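Copper-containing nitrite reductase (Hyphomicrobium denitrificans 1NES1, PDB 6TFO) probably reduces nitrite to nitric oxide at copper centres, taking electrons from a cytochrome c partner. Local coordinates at residues Thr166-Gly178 / Tyr188-Leu200. Sequence-based numbering, arbitrary orientation.
Sequences TVRIDLETVELKG and YWTFNGKVPGPFL
The antiparallel beta hairpin of strands 166-181 and 184-191, part of a cupredoxin domain in this multicopper oxidase family member, pairs Leu176 with Tyr188 and Val174 with Thr190 as hydrogen-bonded pairs. Val174 O accepts twice, from Thr190 N and, at 2.9 Å, from Thr190 OG1; a chi1 of 69° sets that hydroxyl between its own backbone N and carbonyl carbon, where it can turn back to the neighbouring strand. Past Phe191 the chain leaves the sheet through a type I' turn ending at Lys194, and Asn192 closes the ladder: its N reaches Glu172 O at 2.6 Å, while its OD1 takes Glu172 N at 2.9 Å in a nearly straight bond (174°), the donor standing above the amide carbonyl plane. Without Asn192 OD1, as with an alanine here, Glu172 N would probably lose its acceptor and the turn be held less firmly against the strand. On the face carrying Thr173, Glu175, Trp189 and Phe191, Thr173 CG2 meets Phe191 CD1 and CE1, both at 3.8 Å, the side chains lying side by side. OE1 of Glu175 is hydrogen-bonded to His222 NE2 and OE2 to the backbone N of Leu219, the former a second-shell contact consistent with orienting His222, which shares a copper with Cys263, His271 and Met276. The extended Glu175 side chain lies alongside Trp189, its carboxylate carbon over one indole face and its CG 3.5 Å from Trp189 CD1.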
loop_
_atom_site.group_PDB
_atom_site.type_symbol
_atom_site.label_atom_id
_atom_site.label_comp_id
_atom_site.label_asym_id
_atom_site.label_seq_id
_atom_site.Cartn_x
_atom_site.Cartn_y
_atom_site.Cartn_z
ATOM N N THR C 166 -23.033 -42.009 -45.191
ATOM C CA THR C 166 -22.301 -42.099 -43.908
ATOM C C THR C 166 -20.881 -41.567 -44.125
ATOM O O THR C 166 -20.204 -42.077 -45.029
ATOM C CB THR C 166 -22.322 -43.530 -43.373
ATOM O OG1 THR C 166 -23.657 -43.780 -42.938
ATOM C CG2 THR C 166 -21.355 -43.748 -42.229
ATOM N N VAL C 167 -20.473 -40.571 -43.326
ATOM C CA VAL C 167 -19.125 -39.920 -43.345
ATOM C C VAL C 167 -18.447 -40.152 -41.983
ATOM O O VAL C 167 -18.994 -39.706 -40.955
ATOM C CB VAL C 167 -19.235 -38.412 -43.658
ATOM C CG1 VAL C 167 -17.875 -37.742 -43.752
ATOM C CG2 VAL C 167 -20.011 -38.154 -44.922
ATOM N N ARG C 168 -17.287 -40.806 -41.979
ATOM C CA ARG C 168 -16.457 -41.007 -40.760
ATOM C C ARG C 168 -15.539 -39.795 -40.609
ATOM O O ARG C 168 -14.803 -39.478 -41.566
ATOM C CB ARG C 168 -15.617 -42.284 -40.834
ATOM C CG ARG C 168 -14.948 -42.662 -39.522
ATOM C CD ARG C 168 -13.559 -43.230 -39.716
ATOM N NE ARG C 168 -12.872 -43.398 -38.442
ATOM C CZ ARG C 168 -12.706 -44.548 -37.787
ATOM N NH1 ARG C 168 -13.174 -45.686 -38.262
ATOM N NH2 ARG C 168 -12.058 -44.552 -36.638
ATOM N N ILE C 169 -15.609 -39.134 -39.453
ATOM C CA ILE C 169 -14.711 -38.003 -39.085
ATOM C C ILE C 169 -13.874 -38.445 -37.876
ATOM O O ILE C 169 -14.466 -38.976 -36.878
ATOM C CB ILE C 169 -15.533 -36.715 -38.841
ATOM C CG1 ILE C 169 -16.316 -36.299 -40.095
ATOM C CG2 ILE C 169 -14.635 -35.590 -38.336
ATOM C CD1 ILE C 169 -17.160 -35.052 -39.943
ATOM N N ASP C 170 -12.560 -38.241 -37.962
ATOM C CA ASP C 170 -11.599 -38.531 -36.866
ATOM C C ASP C 170 -11.044 -37.223 -36.310
ATOM O O ASP C 170 -10.381 -36.516 -37.067
ATOM C CB ASP C 170 -10.484 -39.449 -37.362
ATOM C CG ASP C 170 -11.021 -40.847 -37.558
ATOM O OD1 ASP C 170 -11.380 -41.481 -36.547
ATOM O OD2 ASP C 170 -11.171 -41.246 -38.721
ATOM N N LEU C 171 -11.318 -36.944 -35.034
ATOM C CA LEU C 171 -10.713 -35.830 -34.258
ATOM C C LEU C 171 -9.833 -36.400 -33.142
ATOM O O LEU C 171 -10.248 -37.398 -32.498
ATOM C CB LEU C 171 -11.825 -34.962 -33.668
ATOM C CG LEU C 171 -12.644 -34.160 -34.675
ATOM C CD1 LEU C 171 -13.805 -33.471 -33.966
ATOM C CD2 LEU C 171 -11.772 -33.165 -35.444
ATOM N N GLU C 172 -8.673 -35.774 -32.923
ATOM C CA GLU C 172 -7.761 -36.058 -31.788
ATOM C C GLU C 172 -7.561 -34.781 -30.964
ATOM O O GLU C 172 -7.144 -33.745 -31.542
ATOM C CB GLU C 172 -6.418 -36.595 -32.284
ATOM C CG GLU C 172 -5.595 -37.239 -31.181
ATOM C CD GLU C 172 -4.159 -37.588 -31.533
ATOM O OE1 GLU C 172 -3.532 -38.310 -30.727
ATOM O OE2 GLU C 172 -3.655 -37.113 -32.585
ATOM N N THR C 173 -7.836 -34.853 -29.658
ATOM C CA THR C 173 -7.643 -33.731 -28.707
ATOM C C THR C 173 -6.205 -33.823 -28.188
ATOM O O THR C 173 -5.857 -34.862 -27.601
ATOM C CB THR C 173 -8.759 -33.709 -27.655
ATOM O OG1 THR C 173 -8.750 -34.908 -26.888
ATOM C CG2 THR C 173 -10.125 -33.552 -28.293
ATOM N N VAL C 174 -5.407 -32.796 -28.481
ATOM C CA VAL C 174 -3.953 -32.713 -28.169
ATOM C C VAL C 174 -3.678 -31.439 -27.361
ATOM O O VAL C 174 -4.054 -30.346 -27.844
ATOM C CB VAL C 174 -3.113 -32.724 -29.453
ATOM C CG1 VAL C 174 -1.641 -32.498 -29.158
ATOM C CG2 VAL C 174 -3.328 -34.005 -30.243
ATOM N N GLU C 175 -3.069 -31.596 -26.176
ATOM C CA GLU C 175 -2.552 -30.489 -25.327
ATOM C C GLU C 175 -1.077 -30.317 -25.685
ATOM O O GLU C 175 -0.348 -31.342 -25.746
ATOM C CB GLU C 175 -2.744 -30.803 -23.849
ATOM C CG GLU C 175 -4.178 -31.140 -23.477
ATOM C CD GLU C 175 -4.380 -31.645 -22.060
ATOM O OE1 GLU C 175 -5.536 -31.849 -21.645
ATOM O OE2 GLU C 175 -3.382 -31.862 -21.391
ATOM N N LEU C 176 -0.658 -29.100 -26.021
ATOM C CA LEU C 176 0.736 -28.877 -26.485
ATOM C C LEU C 176 1.081 -27.390 -26.413
ATOM O O LEU C 176 0.165 -26.558 -26.515
ATOM C CB LEU C 176 0.912 -29.436 -27.900
ATOM C CG LEU C 176 0.572 -28.486 -29.048
ATOM C CD1 LEU C 176 0.987 -29.085 -30.381
ATOM C CD2 LEU C 176 -0.906 -28.156 -29.084
ATOM N N LYS C 177 2.367 -27.100 -26.208
ATOM C CA LYS C 177 2.923 -25.730 -26.212
ATOM C C LYS C 177 2.957 -25.267 -27.658
ATOM O O LYS C 177 3.380 -26.064 -28.527
ATOM C CB LYS C 177 4.329 -25.675 -25.613
ATOM C CG LYS C 177 4.367 -25.534 -24.101
ATOM C CD LYS C 177 5.730 -25.840 -23.513
ATOM C CE LYS C 177 5.667 -26.332 -22.081
ATOM N NZ LYS C 177 6.933 -26.993 -21.692
ATOM N N GLY C 178 2.542 -24.023 -27.873
ATOM C CA GLY C 178 2.481 -23.394 -29.200
ATOM C C GLY C 178 3.139 -22.040 -29.180
ATOM O O GLY C 178 3.266 -21.473 -28.088
ATOM N N TYR C 188 -1.550 -24.629 -25.489
ATOM C CA TYR C 188 -2.802 -24.765 -26.256
ATOM C C TYR C 188 -3.398 -26.145 -25.988
ATOM O O TYR C 188 -2.634 -27.136 -25.779
ATOM C CB TYR C 188 -2.530 -24.557 -27.742
ATOM C CG TYR C 188 -2.158 -23.146 -28.127
ATOM C CD1 TYR C 188 -0.847 -22.716 -28.078
ATOM C CD2 TYR C 188 -3.120 -22.242 -28.554
ATOM C CE1 TYR C 188 -0.494 -21.436 -28.474
ATOM C CE2 TYR C 188 -2.785 -20.959 -28.947
ATOM C CZ TYR C 188 -1.469 -20.554 -28.903
ATOM O OH TYR C 188 -1.138 -19.277 -29.242
ATOM N N TRP C 189 -4.729 -26.178 -25.948
ATOM C CA TRP C 189 -5.567 -27.387 -26.127
ATOM C C TRP C 189 -6.247 -27.297 -27.500
ATOM O O TRP C 189 -6.837 -26.247 -27.799
ATOM C CB TRP C 189 -6.588 -27.527 -24.990
ATOM C CG TRP C 189 -5.996 -27.507 -23.618
ATOM C CD1 TRP C 189 -4.689 -27.694 -23.291
ATOM C CD2 TRP C 189 -6.708 -27.349 -22.379
ATOM N NE1 TRP C 189 -4.536 -27.625 -21.935
ATOM C CE2 TRP C 189 -5.752 -27.406 -21.346
ATOM C CE3 TRP C 189 -8.044 -27.143 -22.035
ATOM C CZ2 TRP C 189 -6.096 -27.276 -20.002
ATOM C CZ3 TRP C 189 -8.385 -27.024 -20.705
ATOM C CH2 TRP C 189 -7.422 -27.092 -19.702
ATOM N N THR C 190 -6.166 -28.356 -28.307
ATOM C CA THR C 190 -6.556 -28.315 -29.740
ATOM C C THR C 190 -7.279 -29.591 -30.169
ATOM O O THR C 190 -7.145 -30.642 -29.509
ATOM C CB THR C 190 -5.329 -28.145 -30.637
ATOM O OG1 THR C 190 -4.571 -29.351 -30.565
ATOM C CG2 THR C 190 -4.487 -26.952 -30.239
ATOM N N PHE C 191 -7.999 -29.472 -31.286
ATOM C CA PHE C 191 -8.358 -30.599 -32.178
ATOM C C PHE C 191 -7.228 -30.694 -33.217
ATOM O O PHE C 191 -7.017 -29.721 -33.967
ATOM C CB PHE C 191 -9.755 -30.356 -32.743
ATOM C CG PHE C 191 -10.872 -30.274 -31.728
ATOM C CD1 PHE C 191 -11.373 -31.408 -31.128
ATOM C CD2 PHE C 191 -11.477 -29.068 -31.440
ATOM C CE1 PHE C 191 -12.443 -31.334 -30.247
ATOM C CE2 PHE C 191 -12.544 -28.982 -30.563
ATOM C CZ PHE C 191 -13.039 -30.120 -29.974
ATOM N N ASN C 192 -6.446 -31.780 -33.159
ATOM C CA ASN C 192 -5.454 -32.168 -34.193
ATOM C C ASN C 192 -4.304 -31.161 -34.234
ATOM O O ASN C 192 -3.717 -30.966 -35.309
ATOM C CB ASN C 192 -6.155 -32.374 -35.539
ATOM C CG ASN C 192 -7.012 -33.617 -35.498
ATOM O OD1 ASN C 192 -8.064 -33.641 -34.866
ATOM N ND2 ASN C 192 -6.505 -34.695 -36.067
ATOM N N GLY C 193 -3.955 -30.594 -33.081
ATOM C CA GLY C 193 -2.694 -29.848 -32.883
ATOM C C GLY C 193 -2.678 -28.489 -33.561
ATOM O O GLY C 193 -1.561 -27.967 -33.742
ATOM N N LYS C 194 -3.844 -27.928 -33.922
ATOM C CA LYS C 194 -3.930 -26.611 -34.610
ATOM C C LYS C 194 -5.190 -25.843 -34.182
ATOM O O LYS C 194 -6.129 -26.452 -33.639
ATOM C CB LYS C 194 -3.852 -26.824 -36.122
ATOM C CG LYS C 194 -2.472 -26.632 -36.723
ATOM C CD LYS C 194 -2.096 -27.682 -37.746
ATOM C CE LYS C 194 -1.087 -27.188 -38.771
ATOM N NZ LYS C 194 -0.132 -26.195 -38.204
ATOM N N VAL C 195 -5.174 -24.526 -34.397
ATOM C CA VAL C 195 -6.263 -23.596 -33.982
ATOM C C VAL C 195 -6.564 -22.699 -35.172
ATOM O O VAL C 195 -5.665 -22.005 -35.636
ATOM C CB VAL C 195 -5.882 -22.752 -32.749
ATOM C CG1 VAL C 195 -6.990 -21.792 -32.339
ATOM C CG2 VAL C 195 -5.497 -23.628 -31.580
ATOM N N PRO C 196 -7.801 -22.713 -35.720
ATOM C CA PRO C 196 -8.863 -23.618 -35.270
ATOM C C PRO C 196 -8.651 -25.088 -35.667
ATOM O O PRO C 196 -7.751 -25.375 -36.422
ATOM C CB PRO C 196 -10.112 -23.086 -35.990
ATOM C CG PRO C 196 -9.550 -22.465 -37.258
ATOM C CD PRO C 196 -8.252 -21.827 -36.800
ATOM N N GLY C 197 -9.502 -25.971 -35.144
ATOM C CA GLY C 197 -9.534 -27.409 -35.470
ATOM C C GLY C 197 -9.820 -27.650 -36.954
ATOM O O GLY C 197 -10.003 -26.706 -37.726
ATOM N N PRO C 198 -9.815 -28.922 -37.414
ATOM C CA PRO C 198 -10.079 -29.225 -38.819
ATOM C C PRO C 198 -11.414 -28.628 -39.272
ATOM O O PRO C 198 -12.333 -28.630 -38.478
ATOM C CB PRO C 198 -10.096 -30.760 -38.853
ATOM C CG PRO C 198 -9.185 -31.143 -37.706
ATOM C CD PRO C 198 -9.501 -30.125 -36.632
ATOM N N PHE C 199 -11.461 -28.093 -40.496
ATOM C CA PHE C 199 -12.709 -27.689 -41.197
ATOM C C PHE C 199 -13.460 -28.961 -41.633
ATOM O O PHE C 199 -12.956 -29.713 -42.461
ATOM C CB PHE C 199 -12.402 -26.773 -42.388
ATOM C CG PHE C 199 -13.609 -26.098 -42.988
ATOM C CD1 PHE C 199 -14.460 -26.787 -43.843
ATOM C CD2 PHE C 199 -13.888 -24.770 -42.698
ATOM C CE1 PHE C 199 -15.567 -26.158 -44.393
ATOM C CE2 PHE C 199 -14.996 -24.144 -43.249
ATOM C CZ PHE C 199 -15.832 -24.837 -44.095
ATOM N N LEU C 200 -14.611 -29.216 -41.029
ATOM C CA LEU C 200 -15.460 -30.391 -41.337
ATOM C C LEU C 200 -16.528 -29.961 -42.352
ATOM O O LEU C 200 -17.196 -28.927 -42.140
ATOM C CB LEU C 200 -16.078 -30.916 -40.043
ATOM C CG LEU C 200 -15.085 -31.195 -38.919
ATOM C CD1 LEU C 200 -15.817 -31.672 -37.668
ATOM C CD2 LEU C 200 -14.046 -32.223 -39.358
#